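Local coordinates for protein EchA16_2 (Mycobacterium avium subsp. paratuberculosis, PDB 3QYR) that probably catalyses the reversible hydration of trans-2-enoyl-CoA thioesters to 3-hydroxyacyl-CoA, acting as a six-chain member of the crotonase family, at residues D38-F41 / G42-D46; D160-S163 / A164-L168; V176-H179 / D180-L183; H209-D212 / D213-S217; L220-E223 / A224-R228. All blocks are in the same frame, centred on the assembly; numbering follows the deposited sequence.

Contact 1 (D38-F41 / G42-D46); sequences DRFF and GALAD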
loop_
_atom_site.group_PDB
_atom_site.type_symbol
_atom_site.label_atom_id
_atom_site.label_comp_id
_atom_site.label_asym_id
_atom_site.label_seq_id
_atom_site.Cartn_x
_atom_site.Cartn_y
_atom_site.Cartn_z
ATOM N N ASP A 38 11.932 -13.727 -28.247
ATOM C CA ASP A 38 12.178 -15.054 -27.703
ATOM C C ASP A 38 13.665 -15.186 -27.387
ATOM O O ASP A 38 14.025 -15.697 -26.343
ATOM C CB ASP A 38 11.690 -16.193 -28.647
ATOM C CG ASP A 38 10.148 -16.230 -28.809
ATOM O OD1 ASP A 38 9.429 -15.438 -28.131
ATOM O OD2 ASP A 38 9.667 -17.040 -29.632
ATOM N N ARG A 39 14.515 -14.656 -28.271
ATOM C CA ARG A 39 15.973 -14.758 -28.100
ATOM C C ARG A 39 16.496 -13.936 -26.936
ATOM O O ARG A 39 17.361 -14.413 -26.178
ATOM C CB ARG A 39 16.689 -14.358 -29.380
ATOM C CG ARG A 39 16.647 -15.470 -30.439
ATOM C CD ARG A 39 17.895 -16.341 -30.426
ATOM N NE ARG A 39 18.871 -15.806 -31.396
ATOM C CZ ARG A 39 20.205 -15.838 -31.267
ATOM N NH1 ARG A 39 20.954 -15.305 -32.236
ATOM N NH2 ARG A 39 20.797 -16.376 -30.184
ATOM N N PHE A 40 15.965 -12.728 -26.789
ATOM C CA PHE A 40 16.451 -11.815 -25.780
ATOM C C PHE A 40 15.996 -12.262 -24.399
ATOM O O PHE A 40 16.804 -12.462 -23.487
ATOM C CB PHE A 40 15.948 -10.406 -26.070
ATOM C CG PHE A 40 16.315 -9.406 -25.007
ATOM C CD1 PHE A 40 17.588 -8.897 -24.937
ATOM C CD2 PHE A 40 15.372 -8.999 -24.054
ATOM C CE1 PHE A 40 17.927 -7.963 -23.952
ATOM C CE2 PHE A 40 15.706 -8.059 -23.060
ATOM C CZ PHE A 40 16.975 -7.532 -23.020
ATOM N N PHE A 41 14.693 -12.442 -24.254
ATOM C CA PHE A 41 14.149 -12.876 -22.964
ATOM C C PHE A 41 14.697 -14.238 -22.539
ATOM O O PHE A 41 15.009 -14.442 -21.362
ATOM C CB PHE A 41 12.622 -12.850 -22.965
ATOM C CG PHE A 41 12.053 -11.457 -23.080
ATOM C CD1 PHE A 41 12.309 -10.515 -22.108
ATOM C CD2 PHE A 41 11.269 -11.091 -24.158
ATOM C CE1 PHE A 41 11.788 -9.251 -22.190
ATOM C CE2 PHE A 41 10.755 -9.839 -24.261
ATOM C CZ PHE A 41 11.008 -8.909 -23.266
ATOM N N GLY A 42 14.858 -15.139 -23.498
ATOM C CA GLY A 42 15.458 -16.449 -23.222
ATOM C C GLY A 42 16.871 -16.278 -22.677
ATOM O O GLY A 42 17.239 -16.915 -21.687
ATOM N N ALA A 43 17.644 -15.385 -23.302
ATOM C CA ALA A 43 19.019 -15.104 -22.866
ATOM C C ALA A 43 19.099 -14.501 -21.457
ATOM O O ALA A 43 20.034 -14.782 -20.718
ATOM C CB ALA A 43 19.726 -14.208 -23.868
ATOM N N LEU A 44 18.149 -13.663 -21.081
ATOM C CA LEU A 44 18.164 -13.139 -19.714
ATOM C C LEU A 44 17.912 -14.310 -18.734
ATOM O O LEU A 44 18.572 -14.448 -17.703
ATOM C CB LEU A 44 17.153 -12.005 -19.532
ATOM C CG LEU A 44 17.470 -10.613 -20.139
ATOM C CD1 LEU A 44 16.272 -9.691 -19.888
ATOM C CD2 LEU A 44 18.722 -9.958 -19.586
ATOM N N ALA A 45 16.993 -15.187 -19.101
ATOM C CA ALA A 45 16.653 -16.289 -18.244
ATOM C C ALA A 45 17.883 -17.126 -18.007
ATOM O O ALA A 45 18.230 -17.352 -16.855
ATOM C CB ALA A 45 15.514 -17.131 -18.830
ATOM N N ASP A 46 18.537 -17.565 -19.081
ATOM C CA ASP A 46 19.740 -18.391 -18.991
ATOM C C ASP A 46 20.833 -17.768 -18.102
ATOM O O ASP A 46 21.441 -18.463 -17.297
ATOM C CB ASP A 46 20.310 -18.667 -20.408
ATOM C CG ASP A 46 19.347 -19.483 -21.283
ATOM O OD1 ASP A 46 18.409 -20.077 -20.711
ATOM O OD2 ASP A 46 19.509 -19.535 -22.535
#
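One face of the F40 ring is met by L44, whose CG stands 4.2 Å above the ring plane and is offset toward the rim. L44 lies over that rim with CD1 nearest the ring, 3.6 Å from F40 CE2. F40 in turn lies against its neighbour, since F40 CD2 sits 3.9 Å above one face of the F41 ring, again near the rim. F41 also forms an edge-to-face pair with W137. With CG anti to the backbone N (chi1 175°), F40 carries its ring along the helix to the side where L44 rises one turn later. Beneath the side chains the main chain is regular: L44 N donates to F40 O at 3.0 Å and A45 N donates to F41 O at 3.1 Å. On the polar flank, D38 OD1 forms a salt bridge with R86. F40 and L44 pack together on strands 18-23 and 55-60, through L21 and L23 of the first and V56 and I58 of the second. This is the i to i+4 apolar stripe of an amphipathic helix, here the helix of a beta-alpha-beta crossover in the crotonase fold.

Contact 2 (D160-S163 / A164-L168); sequences DYLS and AADAL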
loop_
_atom_site.group_PDB
_atom_site.type_symbol
_atom_site.label_atom_id
_atom_site.label_comp_id
_atom_site.label_asym_id
_atom_site.label_seq_id
_atom_site.Cartn_x
_atom_site.Cartn_y
_atom_site.Cartn_z
ATOM N N ASP A 160 7.648 13.344 -28.088
ATOM C CA ASP A 160 8.972 13.940 -28.352
ATOM C C ASP A 160 10.163 13.194 -27.728
ATOM O O ASP A 160 10.000 12.447 -26.770
ATOM C CB ASP A 160 8.996 15.412 -27.879
ATOM C CG ASP A 160 8.011 16.269 -28.645
ATOM O OD1 ASP A 160 7.586 15.811 -29.713
ATOM O OD2 ASP A 160 7.659 17.373 -28.200
ATOM N N TYR A 161 11.350 13.428 -28.285
ATOM C CA TYR A 161 12.580 12.795 -27.833
ATOM C C TYR A 161 13.177 13.522 -26.636
ATOM O O TYR A 161 13.234 14.757 -26.614
ATOM C CB TYR A 161 13.656 12.816 -28.939
ATOM C CG TYR A 161 13.673 11.633 -29.894
ATOM C CD1 TYR A 161 14.007 10.350 -29.440
ATOM C CD2 TYR A 161 13.401 11.808 -31.265
ATOM C CE1 TYR A 161 14.042 9.266 -30.312
ATOM C CE2 TYR A 161 13.428 10.741 -32.137
ATOM C CZ TYR A 161 13.750 9.470 -31.646
ATOM O OH TYR A 161 13.786 8.417 -32.493
ATOM N N LEU A 162 13.654 12.731 -25.670
ATOM C CA LEU A 162 14.451 13.202 -24.563
ATOM C C LEU A 162 15.913 12.904 -24.877
ATOM O O LEU A 162 16.303 11.749 -25.155
ATOM C CB LEU A 162 14.032 12.487 -23.302
ATOM C CG LEU A 162 14.700 12.926 -22.002
ATOM C CD1 LEU A 162 14.174 14.313 -21.608
ATOM C CD2 LEU A 162 14.476 11.850 -20.924
ATOM N N SER A 163 16.716 13.964 -24.851
ATOM C CA SER A 163 18.137 13.883 -25.157
ATOM C C SER A 163 18.868 13.199 -23.979
ATOM O O SER A 163 18.297 13.050 -22.875
ATOM C CB SER A 163 18.713 15.287 -25.381
ATOM O OG SER A 163 18.765 15.985 -24.160
ATOM N N ALA A 164 20.105 12.782 -24.240
ATOM C CA ALA A 164 20.940 12.148 -23.232
ATOM C C ALA A 164 21.220 13.119 -22.090
ATOM O O ALA A 164 21.160 12.748 -20.915
ATOM C CB ALA A 164 22.256 11.662 -23.848
ATOM N N ALA A 165 21.513 14.361 -22.444
ATOM C CA ALA A 165 21.773 15.406 -21.443
ATOM C C ALA A 165 20.582 15.574 -20.475
ATOM O O ALA A 165 20.771 15.733 -19.277
ATOM C CB ALA A 165 22.120 16.746 -22.131
ATOM N N ASP A 166 19.361 15.492 -20.994
ATOM C CA ASP A 166 18.172 15.735 -20.181
ATOM C C ASP A 166 17.849 14.485 -19.396
ATOM O O ASP A 166 17.360 14.576 -18.293
ATOM C CB ASP A 166 16.980 16.180 -21.051
ATOM C CG ASP A 166 17.126 17.610 -21.592
ATOM O OD1 ASP A 166 17.971 18.363 -21.060
ATOM O OD2 ASP A 166 16.391 17.995 -22.542
ATOM N N ALA A 167 18.154 13.309 -19.934
ATOM C CA ALA A 167 17.942 12.087 -19.178
ATOM C C ALA A 167 18.827 12.056 -17.958
ATOM O O ALA A 167 18.399 11.632 -16.893
ATOM C CB ALA A 167 18.205 10.874 -20.046
ATOM N N LEU A 168 20.072 12.503 -18.104
ATOM C CA LEU A 168 20.990 12.624 -16.961
ATOM C C LEU A 168 20.452 13.629 -15.943
ATOM O O LEU A 168 20.469 13.386 -14.746
ATOM C CB LEU A 168 22.381 13.049 -17.426
ATOM C CG LEU A 168 23.450 13.122 -16.331
ATOM C CD1 LEU A 168 23.791 11.673 -15.803
ATOM C CD2 LEU A 168 24.693 13.917 -16.837
#
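S163 is the N-cap of helix 164-170, its side chain accepting from D166 N; the serine ends a short, weakly bonded strand and closes the first turn of the helix. The hydroxyl reaches this place with chi1 at 71°, which puts OG between the backbone N and the carbonyl carbon and brings it to the D166 amide. S163 OG accepts from D166 N at 3.3 Å with an N-H...O angle of 148°. D166 N also makes a weak bond to S163 O, so the hydroxyl supplements a poor backbone bond. The CB of D166 is directed at the preceding segment, and its CG lies 3.5 Å from S163 OG. Its carboxylate is engaged further along the helix, where OD1 makes a salt bridge with R169; negative charge at this amino-terminal end probably also suits the helix dipole. L162 approaches from the strand and crosses the D166 side chain obliquely. Its chi1 of -176°, with CG anti to the backbone N, carries CG over the turn; there CD1 presses on the aliphatic part of D166, while CD2 rests by A167, 4.0 Å from its CB. L162 is also tied through its backbone to F124 of strand 123-125, and A167 packs on the same residue, so the turn is seated on the small sheet. The first full helical bond runs from A167 N to S163 O at 3.0 Å, and the tightest apolar touch is L162 CD1 against D166 CB at 3.4 Å.

Contact 3 (V176-H179 / D180-L183); sequences VVPH and DQLL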
loop_
_atom_site.group_PDB
_atom_site.type_symbol
_atom_site.label_atom_id
_atom_site.label_comp_id
_atom_site.label_asym_id
_atom_site.label_seq_id
_atom_site.Cartn_x
_atom_site.Cartn_y
_atom_site.Cartn_z
ATOM N N VAL A 176 26.449 9.933 -18.742
ATOM C CA VAL A 176 26.532 10.111 -20.197
ATOM C C VAL A 176 28.012 10.209 -20.592
ATOM O O VAL A 176 28.761 10.952 -19.968
ATOM C CB VAL A 176 25.745 11.343 -20.646
ATOM C CG1 VAL A 176 25.958 11.644 -22.137
ATOM C CG2 VAL A 176 24.256 11.124 -20.355
ATOM N N VAL A 177 28.436 9.413 -21.581
ATOM C CA VAL A 177 29.838 9.430 -22.046
ATOM C C VAL A 177 29.923 9.589 -23.565
ATOM O O VAL A 177 28.915 9.477 -24.268
ATOM C CB VAL A 177 30.600 8.146 -21.663
ATOM C CG1 VAL A 177 30.825 8.087 -20.151
ATOM C CG2 VAL A 177 29.874 6.921 -22.208
ATOM N N PRO A 178 31.113 9.868 -24.081
ATOM C CA PRO A 178 31.209 9.963 -25.519
ATOM C C PRO A 178 30.998 8.597 -26.139
ATOM O O PRO A 178 31.384 7.585 -25.566
ATOM C CB PRO A 178 32.643 10.453 -25.738
ATOM C CG PRO A 178 32.949 11.282 -24.499
ATOM C CD PRO A 178 32.303 10.426 -23.407
ATOM N N HIS A 179 30.389 8.591 -27.314
ATOM C CA HIS A 179 29.942 7.365 -27.944
ATOM C C HIS A 179 30.950 6.237 -27.893
ATOM O O HIS A 179 30.581 5.120 -27.560
ATOM C CB HIS A 179 29.491 7.603 -29.402
ATOM C CG HIS A 179 28.834 6.400 -30.013
ATOM N ND1 HIS A 179 27.637 5.892 -29.544
ATOM C CD2 HIS A 179 29.243 5.555 -30.994
ATOM C CE1 HIS A 179 27.314 4.811 -30.240
ATOM N NE2 HIS A 179 28.275 4.579 -31.120
ATOM N N ASP A 180 32.208 6.508 -28.220
ATOM C CA ASP A 180 33.210 5.423 -28.307
ATOM C C ASP A 180 33.720 4.926 -26.948
ATOM O O ASP A 180 34.520 3.990 -26.894
ATOM C CB ASP A 180 34.396 5.769 -29.245
ATOM C CG ASP A 180 35.200 6.992 -28.793
ATOM O OD1 ASP A 180 35.268 7.331 -27.590
ATOM O OD2 ASP A 180 35.782 7.646 -29.679
ATOM N N GLN A 181 33.264 5.545 -25.860
ATOM C CA GLN A 181 33.565 5.074 -24.514
ATOM C C GLN A 181 32.413 4.244 -23.905
ATOM O O GLN A 181 32.560 3.720 -22.795
ATOM C CB GLN A 181 33.876 6.260 -23.595
ATOM C CG GLN A 181 35.107 7.122 -24.005
ATOM C CD GLN A 181 35.381 8.275 -23.007
ATOM O OE1 GLN A 181 35.157 8.114 -21.797
ATOM N NE2 GLN A 181 35.844 9.431 -23.509
ATOM N N LEU A 182 31.290 4.105 -24.624
ATOM C CA LEU A 182 30.073 3.566 -23.999
ATOM C C LEU A 182 30.295 2.210 -23.337
ATOM O O LEU A 182 29.998 2.047 -22.148
ATOM C CB LEU A 182 28.900 3.481 -24.970
ATOM C CG LEU A 182 27.629 2.823 -24.396
ATOM C CD1 LEU A 182 27.095 3.552 -23.178
ATOM C CD2 LEU A 182 26.533 2.716 -25.455
ATOM N N LEU A 183 30.811 1.233 -24.086
ATOM C CA LEU A 183 30.982 -0.091 -23.516
ATOM C C LEU A 183 32.072 -0.114 -22.448
ATOM O O LEU A 183 31.924 -0.788 -21.428
ATOM C CB LEU A 183 31.212 -1.136 -24.604
ATOM C CG LEU A 183 29.872 -1.537 -25.255
ATOM C CD1 LEU A 183 30.102 -2.518 -26.354
ATOM C CD2 LEU A 183 28.931 -2.139 -24.257
#
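P178 and Q181 meet twice, once through the backbone and once through their side chains. The backbone bonds turn the chain out of the strand: Q181 N donates to P178 O at 2.8 Å with an N-H...O angle of 157°, and L182 N follows with a longer bond of 3.2 Å to H179 O. Both link residues three apart, the pattern of a 3-10 turn, and it covers H179 to Q181 before helix 182-195 takes over. Van der Waals contact comes next. The Q181 side chain, extended beyond CG, runs back over the proline ring, with NE2 3.6 Å from P178 CG and CD 3.8 Å from P178 CD, so the amide end rests on ring carbons. On the buried side, V177 CG2 reaches the start of the helix, 3.8 Å from L182 CA; the valine branch thereby lies in the inner angle between strand and turn. The polar side-chain interactions lead away from the turn. H179, its CG anti to the backbone N (chi1 -171°), has both ring nitrogens in use: NE2 is hydrogen-bonded to D62 OD2 and ND1 to S119 OG. These two partners fix the rotation of the imidazole and pin the turn to the rest of the domain. V177 is paired through its backbone with A118 of strand 115-119 and E120 just beyond its end, and L182 packs on I117 of that strand; the turn thus joins the outermost strand of the large sheet to helix 182-195.

Contact 4 (H209-D212 / D213-S217); sequences HRID and DAQTS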
loop_
_atom_site.group_PDB
_atom_site.type_symbol
_atom_site.label_atom_id
_atom_site.label_comp_id
_atom_site.label_asym_id
_atom_site.label_seq_id
_atom_site.Cartn_x
_atom_site.Cartn_y
_atom_site.Cartn_z
ATOM N N HIS A 209 14.956 -5.506 -5.327
ATOM C CA HIS A 209 13.872 -5.863 -6.274
ATOM C C HIS A 209 12.538 -6.122 -5.563
ATOM O O HIS A 209 11.486 -5.751 -6.098
ATOM C CB HIS A 209 14.207 -7.095 -7.142
ATOM C CG HIS A 209 15.215 -6.841 -8.220
ATOM N ND1 HIS A 209 15.759 -7.854 -8.975
ATOM C CD2 HIS A 209 15.784 -5.698 -8.668
ATOM C CE1 HIS A 209 16.606 -7.342 -9.851
ATOM N NE2 HIS A 209 16.664 -6.038 -9.666
ATOM N N ARG A 210 12.565 -6.748 -4.387
ATOM C CA ARG A 210 11.326 -6.982 -3.596
ATOM C C ARG A 210 10.695 -5.684 -3.086
ATOM O O ARG A 210 9.470 -5.498 -3.143
ATOM C CB ARG A 210 11.564 -7.943 -2.408
ATOM C CG ARG A 210 11.306 -9.419 -2.772
ATOM C CD ARG A 210 11.511 -10.398 -1.609
ATOM N NE ARG A 210 12.819 -10.197 -0.944
ATOM C CZ ARG A 210 13.919 -10.934 -1.132
ATOM N NH1 ARG A 210 15.047 -10.630 -0.462
ATOM N NH2 ARG A 210 13.915 -11.954 -1.997
ATOM N N ILE A 211 11.547 -4.793 -2.599
ATOM C CA ILE A 211 11.113 -3.497 -2.122
ATOM C C ILE A 211 10.449 -2.705 -3.269
ATOM O O ILE A 211 9.320 -2.230 -3.125
ATOM C CB ILE A 211 12.296 -2.731 -1.486
ATOM C CG1 ILE A 211 12.735 -3.459 -0.193
ATOM C CG2 ILE A 211 11.936 -1.286 -1.220
ATOM C CD1 ILE A 211 14.000 -2.927 0.438
ATOM N N ASP A 212 11.126 -2.617 -4.411
ATOM C CA ASP A 212 10.557 -1.931 -5.577
ATOM C C ASP A 212 9.283 -2.582 -6.038
ATOM O O ASP A 212 8.275 -1.882 -6.297
ATOM C CB ASP A 212 11.511 -1.923 -6.757
ATOM C CG ASP A 212 10.951 -1.176 -7.927
ATOM O OD1 ASP A 212 10.604 0.005 -7.714
ATOM O OD2 ASP A 212 10.863 -1.740 -9.039
ATOM N N ASP A 213 9.317 -3.906 -6.161
ATOM C CA ASP A 213 8.144 -4.629 -6.645
ATOM C C ASP A 213 6.903 -4.360 -5.746
ATOM O O ASP A 213 5.785 -4.237 -6.243
ATOM C CB ASP A 213 8.410 -6.146 -6.747
ATOM C CG ASP A 213 9.189 -6.549 -8.004
ATOM O OD1 ASP A 213 9.457 -5.707 -8.913
ATOM O OD2 ASP A 213 9.557 -7.739 -8.080
ATOM N N ALA A 214 7.109 -4.268 -4.428
ATOM C CA ALA A 214 6.008 -4.005 -3.522
ATOM C C ALA A 214 5.309 -2.666 -3.852
ATOM O O ALA A 214 4.110 -2.494 -3.586
ATOM C CB ALA A 214 6.479 -4.031 -2.103
ATOM N N GLN A 215 6.060 -1.747 -4.464
ATOM C CA GLN A 215 5.519 -0.450 -4.853
ATOM C C GLN A 215 4.886 -0.438 -6.258
ATOM O O GLN A 215 3.932 0.262 -6.492
ATOM C CB GLN A 215 6.649 0.609 -4.833
ATOM C CG GLN A 215 6.896 1.227 -3.474
ATOM C CD GLN A 215 8.362 1.606 -3.237
ATOM O OE1 GLN A 215 9.286 1.121 -3.942
ATOM N NE2 GLN A 215 8.585 2.469 -2.210
ATOM N N THR A 216 5.484 -1.165 -7.193
ATOM C CA THR A 216 5.095 -1.127 -8.590
ATOM C C THR A 216 3.908 -2.061 -8.888
ATOM O O THR A 216 3.148 -1.839 -9.815
ATOM C CB THR A 216 6.301 -1.549 -9.467
ATOM O OG1 THR A 216 6.839 -2.791 -8.981
ATOM C CG2 THR A 216 7.382 -0.507 -9.435
ATOM N N SER A 217 3.721 -3.089 -8.086
ATOM C CA SER A 217 2.761 -4.148 -8.407
ATOM C C SER A 217 1.348 -3.642 -8.635
ATOM O O SER A 217 0.726 -4.023 -9.611
ATOM C CB SER A 217 2.759 -5.225 -7.315
ATOM O OG SER A 217 4.011 -5.924 -7.315
HETATM O O HOH W 1 9.084 -3.491 -9.914
#
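Torsions at D212 and T216 bring their oxygens, together with one of D213, round a single water. With CG anti to its main-chain nitrogen (chi1 -178°), D212 swings its carboxylate out over the flank of helix 198-234 that T216 occupies one turn later. T216 holds OG1 between nitrogen and carbonyl (chi1 51°), which turns the hydroxyl to the water and leaves the methyl beside D212. The water donates to D212 OD2 at 2.6 Å and to D213 OD1 at 2.5 Å, and accepts from T216 OG1 at 2.5 Å. The D212 and T216 side chains cross at about a right angle, the threonine methyl CG2 lying 3.7 Å from D212 OD1. That second carboxylate oxygen has its own partner in Q145 NE2 of helix 139-147, on which T216 also packs. The backbone of D212 is doubly used: its O accepts from T216 N at 3.0 Å, in the carbonyl plane, and from Q215 N at 2.9 Å, which comes from above that plane. D213 O is likewise shared between S217 N and the hydroxyl S217 OG, the latter at 2.7 Å. Toward the assembly, R153 of a second subunit packs on H209 and D212. D212 OD2 and D213 OD1 stand 4.2 Å apart, like charges which would probably repel. A water giving one hydrogen to each carboxylate, and accepting from the threonine hydroxyl, probably eases that repulsion and bridges the two acids.

Contact 5 (L220-E223 / A224-R228); sequences LWQE and AMAAR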
loop_
_atom_site.group_PDB
_atom_site.type_symbol
_atom_site.label_atom_id
_atom_site.label_comp_id
_atom_site.label_asym_id
_atom_site.label_seq_id
_atom_site.Cartn_x
_atom_site.Cartn_y
_atom_site.Cartn_z
ATOM N N LEU A 220 1.394 -1.877 -12.023
ATOM C CA LEU A 220 1.495 -2.783 -13.150
ATOM C C LEU A 220 0.150 -3.484 -13.408
ATOM O O LEU A 220 -0.290 -3.538 -14.560
ATOM C CB LEU A 220 2.632 -3.776 -12.948
ATOM C CG LEU A 220 4.018 -3.093 -12.885
ATOM C CD1 LEU A 220 5.104 -4.088 -12.434
ATOM C CD2 LEU A 220 4.371 -2.427 -14.224
ATOM N N TRP A 221 -0.537 -3.949 -12.366
ATOM C CA TRP A 221 -1.886 -4.498 -12.562
ATOM C C TRP A 221 -2.836 -3.466 -13.242
ATOM O O TRP A 221 -3.541 -3.771 -14.204
ATOM C CB TRP A 221 -2.484 -5.018 -11.239
ATOM C CG TRP A 221 -3.854 -5.576 -11.418
ATOM C CD1 TRP A 221 -5.034 -4.962 -11.130
ATOM C CD2 TRP A 221 -4.181 -6.835 -11.978
ATOM N NE1 TRP A 221 -6.112 -5.786 -11.467
ATOM C CE2 TRP A 221 -5.598 -6.932 -12.012
ATOM C CE3 TRP A 221 -3.424 -7.898 -12.458
ATOM C CZ2 TRP A 221 -6.250 -8.045 -12.516
ATOM C CZ3 TRP A 221 -4.083 -9.017 -12.957
ATOM C CH2 TRP A 221 -5.475 -9.068 -12.995
ATOM N N GLN A 222 -2.834 -2.238 -12.759
ATOM C CA GLN A 222 -3.669 -1.197 -13.334
ATOM C C GLN A 222 -3.243 -0.860 -14.776
ATOM O O GLN A 222 -4.091 -0.679 -15.648
ATOM C CB GLN A 222 -3.653 -0.001 -12.394
ATOM C CG GLN A 222 -3.905 1.352 -13.030
ATOM C CD GLN A 222 -5.202 1.432 -13.803
ATOM O OE1 GLN A 222 -5.225 2.006 -14.924
ATOM N NE2 GLN A 222 -6.291 0.852 -13.233
ATOM N N GLU A 223 -1.942 -0.827 -15.047
ATOM C CA GLU A 223 -1.463 -0.712 -16.420
ATOM C C GLU A 223 -2.064 -1.808 -17.288
ATOM O O GLU A 223 -2.552 -1.515 -18.367
ATOM C CB GLU A 223 0.061 -0.771 -16.489
ATOM C CG GLU A 223 0.564 -0.810 -17.902
ATOM C CD GLU A 223 2.061 -0.858 -17.995
ATOM O OE1 GLU A 223 2.582 -1.998 -17.955
ATOM O OE2 GLU A 223 2.699 0.232 -18.132
ATOM N N ALA A 224 -2.025 -3.062 -16.806
ATOM C CA ALA A 224 -2.532 -4.197 -17.602
ATOM C C ALA A 224 -4.025 -4.052 -17.802
ATOM O O ALA A 224 -4.490 -4.169 -18.923
ATOM C CB ALA A 224 -2.182 -5.551 -17.008
ATOM N N MET A 225 -4.779 -3.751 -16.742
ATOM C CA MET A 225 -6.248 -3.569 -16.895
ATOM C C MET A 225 -6.598 -2.446 -17.856
ATOM O O MET A 225 -7.499 -2.607 -18.689
ATOM C CB MET A 225 -6.927 -3.309 -15.558
ATOM C CG MET A 225 -6.945 -4.514 -14.574
ATOM S SD MET A 225 -7.703 -6.062 -15.190
ATOM C CE MET A 225 -6.246 -6.799 -16.067
ATOM N N ALA A 226 -5.876 -1.333 -17.784
ATOM C CA ALA A 226 -6.085 -0.229 -18.734
ATOM C C ALA A 226 -5.891 -0.674 -20.196
ATOM O O ALA A 226 -6.650 -0.255 -21.085
ATOM C CB ALA A 226 -5.154 0.958 -18.414
ATOM N N ALA A 227 -4.867 -1.496 -20.429
ATOM C CA ALA A 227 -4.546 -1.959 -21.758
ATOM C C ALA A 227 -5.634 -2.928 -22.232
ATOM O O ALA A 227 -6.038 -2.843 -23.369
ATOM C CB ALA A 227 -3.132 -2.594 -21.815
ATOM N N ARG A 228 -6.150 -3.787 -21.346
ATOM C CA ARG A 228 -7.261 -4.672 -21.700
ATOM C C ARG A 228 -8.500 -3.854 -22.036
ATOM O O ARG A 228 -9.203 -4.207 -22.981
ATOM C CB ARG A 228 -7.599 -5.722 -20.602
#
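Q222 OE1, resting 3.6 Å from A226 CB one turn on, is gripped by two hydrogen bonds from another chain, S207 OG and R210 NE of the fourth subunit. The chain bends at chi2 to set the amide beside A226, which itself packs on S207 of that subunit. A second flank carries W221 and M225. With CG anti to the backbone N (chi1 180°), the indole of W221 lies along the helix where M225, bent at both chi2 and chi3, can fold over one face. M225 CG stands 3.3 Å above the ring plane, near its rim and 3.5 Å from W221 NE1. The methyl group CE sits over the six-membered ring, 4.0 Å from the centroid and 21° off the normal, a CH-pi contact. Sulfur SD approaches the same ring more obliquely in a Met-aromatic contact, with M225 SD 3.6 Å from W221 CZ2. The backbone beneath is well formed: M225 N donates to W221 O at 2.8 Å, nearly straight at 170°. On a third flank E223 spans to its own chain, with OE1 on G138 N and OE2 on S140 OG. The polar ends of Q222 and E223 are thus satisfied from two sources, the fourth subunit and the same chain, and the helix is locked both to its own domain and into the hexamer.

How the contacts relate
Contacts 2 and 3 touch directly: V176 CG2 packs 3.5 Å from A164 O and 4.0 Å from L168 CB, joining helix 164-170 to the edge strand that follows it. Contacts 4 and 5 lie about 16 Å apart, centre to centre, on the single long helix 198-234; within one chain they adjoin in sequence without other touch, but the two regions meet across a subunit boundary. Contact 1 touches none of the others; its nearest is contact 4, about 10 Å away between nearest atoms. Contacts 3 and 5 are the farthest pair, about 36 Å between centres, on opposite sides of the chain's centre. No ligand lies among the atoms of the five, and none of their residues is known to be catalytic.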